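Local coordinates for protein alkaline phosphatase D (Bacillus subtilis, PDB 2YEQ) that hydrolyses phosphate esters as a phosphodiesterase and alkaline phosphatase with iron and calcium in its active site, at residues V206-H211 and V275-Q280. Numbering follows the deposited sequence.
Sequences VTWDDH and VLDTRQ. With CA (calcium ion), chain B; CA (calcium ion), chain C.
R279 reaches across to D209 beside the metal centre of this calcineurin-like phosphatase, where loops leaving strands 203-206 and 271-275, which belong to two different sheets, run side by side. D209 OD1 takes the NE hydrogen of R279 at 2.8 Å, lying near the guanidinium plane although the nitrogen approaches from above the carboxylate. NH2 adds two weak bonds, one to each oxygen, and with the chain bent at chi2 (-67°), D210 CB lies over one face of the same guanidinium, toward its rim. D209 thus faces two ways: OD2 binds calcium at 2.3 Å, with D151 and D380 among the other ligands, while R279 probably offsets part of the negative charge gathered there. D210 bridges the two calcium ions, OD1 to the first and OD2 to the second, which N215 and N216 also bind. Although the whole contact is buried, this metal end is the looser, more hydrated one, with one water on the first ion and two on the second; another water bonds D209 OD1 and T278 OG1.

At the other end side chains meet directly. T207 CB rests on V275 CG1 at 3.7 Å, and T207 OG1 donates to L276 O. Between the two ends, W208 presents its indole edge to D277, whose OD1 also accepts from R279 N and Q280 N in an Asx turn. An alanine in place of D277 would probably leave W208 NE1 without its acceptor and those two N-H groups without the carboxylate that holds the turn. W208 NE1 meets D277 OD1 at 3.1 Å, the oxygen in the ring plane but approached from above the carboxylate plane.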
ATOM      1  N   VAL A 206      -4.954   2.721  -4.273  1.00 16.15           N
ATOM      2  CA  VAL A 206      -4.287   2.866  -2.988  1.00 16.13           C
ATOM      3  C   VAL A 206      -5.200   2.436  -1.830  1.00 16.39           C
ATOM      4  O   VAL A 206      -6.423   2.599  -1.887  1.00 16.47           O
ATOM      5  CB  VAL A 206      -3.813   4.349  -2.776  1.00 17.21           C
ATOM      6  CG1 VAL A 206      -2.811   4.759  -3.890  1.00 17.38           C
ATOM      7  CG2 VAL A 206      -5.020   5.303  -2.769  1.00 16.51           C
ATOM      8  N   THR A 207      -4.577   1.905  -0.781  1.00 17.23           N
ATOM      9  CA  THR A 207      -5.230   1.728   0.511  1.00 17.70           C
ATOM     10  C   THR A 207      -4.192   1.979   1.568  1.00 17.16           C
ATOM     11  O   THR A 207      -2.998   1.840   1.299  1.00 20.22           O
ATOM     12  CB  THR A 207      -5.889   0.344   0.655  1.00 18.53           C
ATOM     13  OG1 THR A 207      -6.613   0.310   1.883  1.00 18.63           O
ATOM     14  CG2 THR A 207      -4.829  -0.824   0.565  1.00 15.12           C
ATOM     15  N   TRP A 208      -4.611   2.417   2.754  1.00 16.96           N
ATOM     16  CA  TRP A 208      -3.651   2.901   3.757  1.00 16.67           C
ATOM     17  C   TRP A 208      -3.382   1.811   4.774  1.00 15.92           C
ATOM     18  O   TRP A 208      -4.115   0.837   4.837  1.00 16.68           O
ATOM     19  CB  TRP A 208      -4.193   4.155   4.475  1.00 18.13           C
ATOM     20  CG  TRP A 208      -5.588   4.059   4.972  1.00 18.51           C
ATOM     21  CD1 TRP A 208      -6.186   2.991   5.581  1.00 20.25           C
ATOM     22  CD2 TRP A 208      -6.576   5.094   4.914  1.00 18.82           C
ATOM     23  NE1 TRP A 208      -7.495   3.305   5.892  1.00 21.92           N
ATOM     24  CE2 TRP A 208      -7.754   4.588   5.499  1.00 20.66           C
ATOM     25  CE3 TRP A 208      -6.570   6.410   4.440  1.00 19.93           C
ATOM     26  CZ2 TRP A 208      -8.920   5.339   5.600  1.00 19.61           C
ATOM     27  CZ3 TRP A 208      -7.725   7.155   4.531  1.00 20.22           C
ATOM     28  CH2 TRP A 208      -8.892   6.619   5.122  1.00 21.33           C
ATOM     29  N   ASP A 209      -2.345   1.993   5.569  1.00 14.47           N
ATOM     30  CA  ASP A 209      -2.145   1.205   6.780  1.00 16.61           C
ATOM     31  C   ASP A 209      -2.072   2.192   7.954  1.00 14.77           C
ATOM     32  O   ASP A 209      -2.869   3.142   7.984  1.00 18.93           O
ATOM     33  CB  ASP A 209      -0.915   0.280   6.702  1.00 14.15           C
ATOM     34  CG  ASP A 209      -0.886  -0.761   7.838  1.00 15.50           C
ATOM     35  OD1 ASP A 209      -1.982  -1.261   8.232  1.00 15.91           O
ATOM     36  OD2 ASP A 209       0.249  -1.038   8.370  1.00 17.77           O
ATOM     37  N   ASP A 210      -1.157   2.005   8.895  1.00 15.78           N
ATOM     38  CA  ASP A 210      -1.191   2.817  10.141  1.00 15.88           C
ATOM     39  C   ASP A 210      -0.528   4.168  10.023  1.00 16.39           C
ATOM     40  O   ASP A 210      -1.048   5.146  10.561  1.00 15.07           O
ATOM     41  CB  ASP A 210      -0.629   2.079  11.374  1.00 16.03           C
ATOM     42  CG  ASP A 210       0.706   1.421  11.141  1.00 18.96           C
ATOM     43  OD1 ASP A 210       1.056   1.127   9.959  1.00 17.17           O
ATOM     44  OD2 ASP A 210       1.428   1.179  12.138  1.00 16.95           O
ATOM     45  N   HIS A 211       0.608   4.234   9.321  1.00 15.53           N
ATOM     46  CA  HIS A 211       1.425   5.423   9.344  1.00 16.83           C
ATOM     47  C   HIS A 211       0.890   6.612   8.560  1.00 15.82           C
ATOM     48  O   HIS A 211       1.397   7.726   8.729  1.00 18.01           O
ATOM     49  CB  HIS A 211       2.854   5.104   8.975  1.00 17.15           C
ATOM     50  CG  HIS A 211       3.624   4.420  10.062  1.00 18.21           C
ATOM     51  ND1 HIS A 211       4.011   5.061  11.224  1.00 17.24           N
ATOM     52  CD2 HIS A 211       4.135   3.166  10.134  1.00 18.04           C
ATOM     53  CE1 HIS A 211       4.742   4.233  11.953  1.00 19.43           C
ATOM     54  NE2 HIS A 211       4.814   3.070  11.325  1.00 19.71           N
ATOM     55  N   VAL A 275     -10.111  -4.671  -2.217  1.00 17.10           N
ATOM     56  CA  VAL A 275      -9.176  -3.775  -1.559  1.00 17.05           C
ATOM     57  C   VAL A 275      -9.719  -3.496  -0.131  1.00 16.44           C
ATOM     58  O   VAL A 275     -10.768  -2.887   0.019  1.00 17.23           O
ATOM     59  CB  VAL A 275      -9.030  -2.448  -2.365  1.00 17.84           C
ATOM     60  CG1 VAL A 275      -8.045  -1.543  -1.709  1.00 17.53           C
ATOM     61  CG2 VAL A 275      -8.584  -2.759  -3.836  1.00 16.25           C
ATOM     62  N   LEU A 276      -9.001  -3.975   0.879  1.00 15.93           N
ATOM     63  CA  LEU A 276      -9.477  -3.963   2.242  1.00 17.53           C
ATOM     64  C   LEU A 276      -8.919  -2.771   3.023  1.00 17.24           C
ATOM     65  O   LEU A 276      -7.926  -2.087   2.599  1.00 17.07           O
ATOM     66  CB  LEU A 276      -9.067  -5.249   2.956  1.00 17.37           C
ATOM     67  CG  LEU A 276      -9.422  -6.578   2.262  1.00 17.83           C
ATOM     68  CD1 LEU A 276      -9.043  -7.772   3.164  1.00 15.01           C
ATOM     69  CD2 LEU A 276     -10.875  -6.629   1.836  1.00 16.70           C
ATOM     70  N   ASP A 277      -9.560  -2.546   4.170  1.00 17.16           N
ATOM     71  CA  ASP A 277      -9.145  -1.552   5.164  1.00 16.08           C
ATOM     72  C   ASP A 277      -9.162  -2.226   6.524  1.00 16.61           C
ATOM     73  O   ASP A 277     -10.219  -2.417   7.121  1.00 17.05           O
ATOM     74  CB  ASP A 277     -10.107  -0.359   5.069  1.00 17.19           C
ATOM     75  CG  ASP A 277      -9.765   0.793   6.048  1.00 15.87           C
ATOM     76  OD1 ASP A 277      -8.857   0.660   6.892  1.00 16.34           O
ATOM     77  OD2 ASP A 277     -10.441   1.832   5.913  1.00 19.55           O
ATOM     78  N   THR A 278      -7.981  -2.613   6.995  1.00 15.82           N
ATOM     79  CA  THR A 278      -7.843  -3.346   8.228  1.00 17.24           C
ATOM     80  C   THR A 278      -7.432  -2.452   9.405  1.00 18.39           C
ATOM     81  O   THR A 278      -7.068  -2.969  10.456  1.00 20.99           O
ATOM     82  CB  THR A 278      -6.827  -4.511   8.077  1.00 16.25           C
ATOM     83  OG1 THR A 278      -5.519  -3.999   7.730  1.00 17.50           O
ATOM     84  CG2 THR A 278      -7.320  -5.539   6.985  1.00 15.39           C
ATOM     85  N   ARG A 279      -7.452  -1.129   9.205  1.00 18.87           N
ATOM     86  CA  ARG A 279      -7.180  -0.160  10.274  1.00 16.91           C
ATOM     87  C   ARG A 279      -8.404   0.534  10.811  1.00 17.24           C
ATOM     88  O   ARG A 279      -8.510   0.709  12.027  1.00 18.55           O
ATOM     89  CB  ARG A 279      -6.227   0.953   9.810  1.00 17.00           C
ATOM     90  CG  ARG A 279      -4.802   0.531   9.732  1.00 17.00           C
ATOM     91  CD  ARG A 279      -4.166   0.228  11.036  1.00 17.09           C
ATOM     92  NE  ARG A 279      -2.912  -0.472  10.806  1.00 16.24           N
ATOM     93  CZ  ARG A 279      -2.205  -1.135  11.712  1.00 16.54           C
ATOM     94  NH1 ARG A 279      -2.566  -1.183  13.010  1.00 18.56           N
ATOM     95  NH2 ARG A 279      -1.112  -1.770  11.327  1.00 15.75           N
ATOM     96  N   GLN A 280      -9.265   1.018   9.923  1.00 17.84           N
ATOM     97  CA  GLN A 280     -10.287   1.997  10.304  1.00 19.23           C
ATOM     98  C   GLN A 280     -11.374   1.444  11.282  1.00 20.84           C
ATOM     99  O   GLN A 280     -12.032   2.227  12.019  1.00 18.24           O
ATOM    100  CB  GLN A 280     -10.953   2.551   9.056  1.00 19.71           C
ATOM    101  CG  GLN A 280     -11.910   3.717   9.315  1.00 20.32           C
ATOM    102  CD  GLN A 280     -12.449   4.335   8.057  1.00 19.17           C
ATOM    103  OE1 GLN A 280     -12.030   4.001   6.914  1.00 22.84           O
ATOM    104  NE2 GLN A 280     -13.368   5.250   8.231  1.00 16.33           N
TER
HETATM  105 CA    CA B1525       2.413  -0.332   8.687  1.00 18.38          CA
HETATM  106 CA    CA C1526       3.277  -0.034  12.707  1.00 20.36          CA
HETATM  107  O   HOH W   1      -5.935  -0.465   6.513  1.00 31.73           O
HETATM  108  O   HOH W   2      -3.843  -2.959   9.355  1.00 17.19           O
HETATM  109  O   HOH W   3       2.356  -0.748   6.150  1.00 13.67           O
HETATM  110  O   HOH W   4       5.146  -1.090  13.308  1.00 24.22           O
HETATM  111  O   HOH W   5       2.288  -2.025  11.911  1.00 21.02           O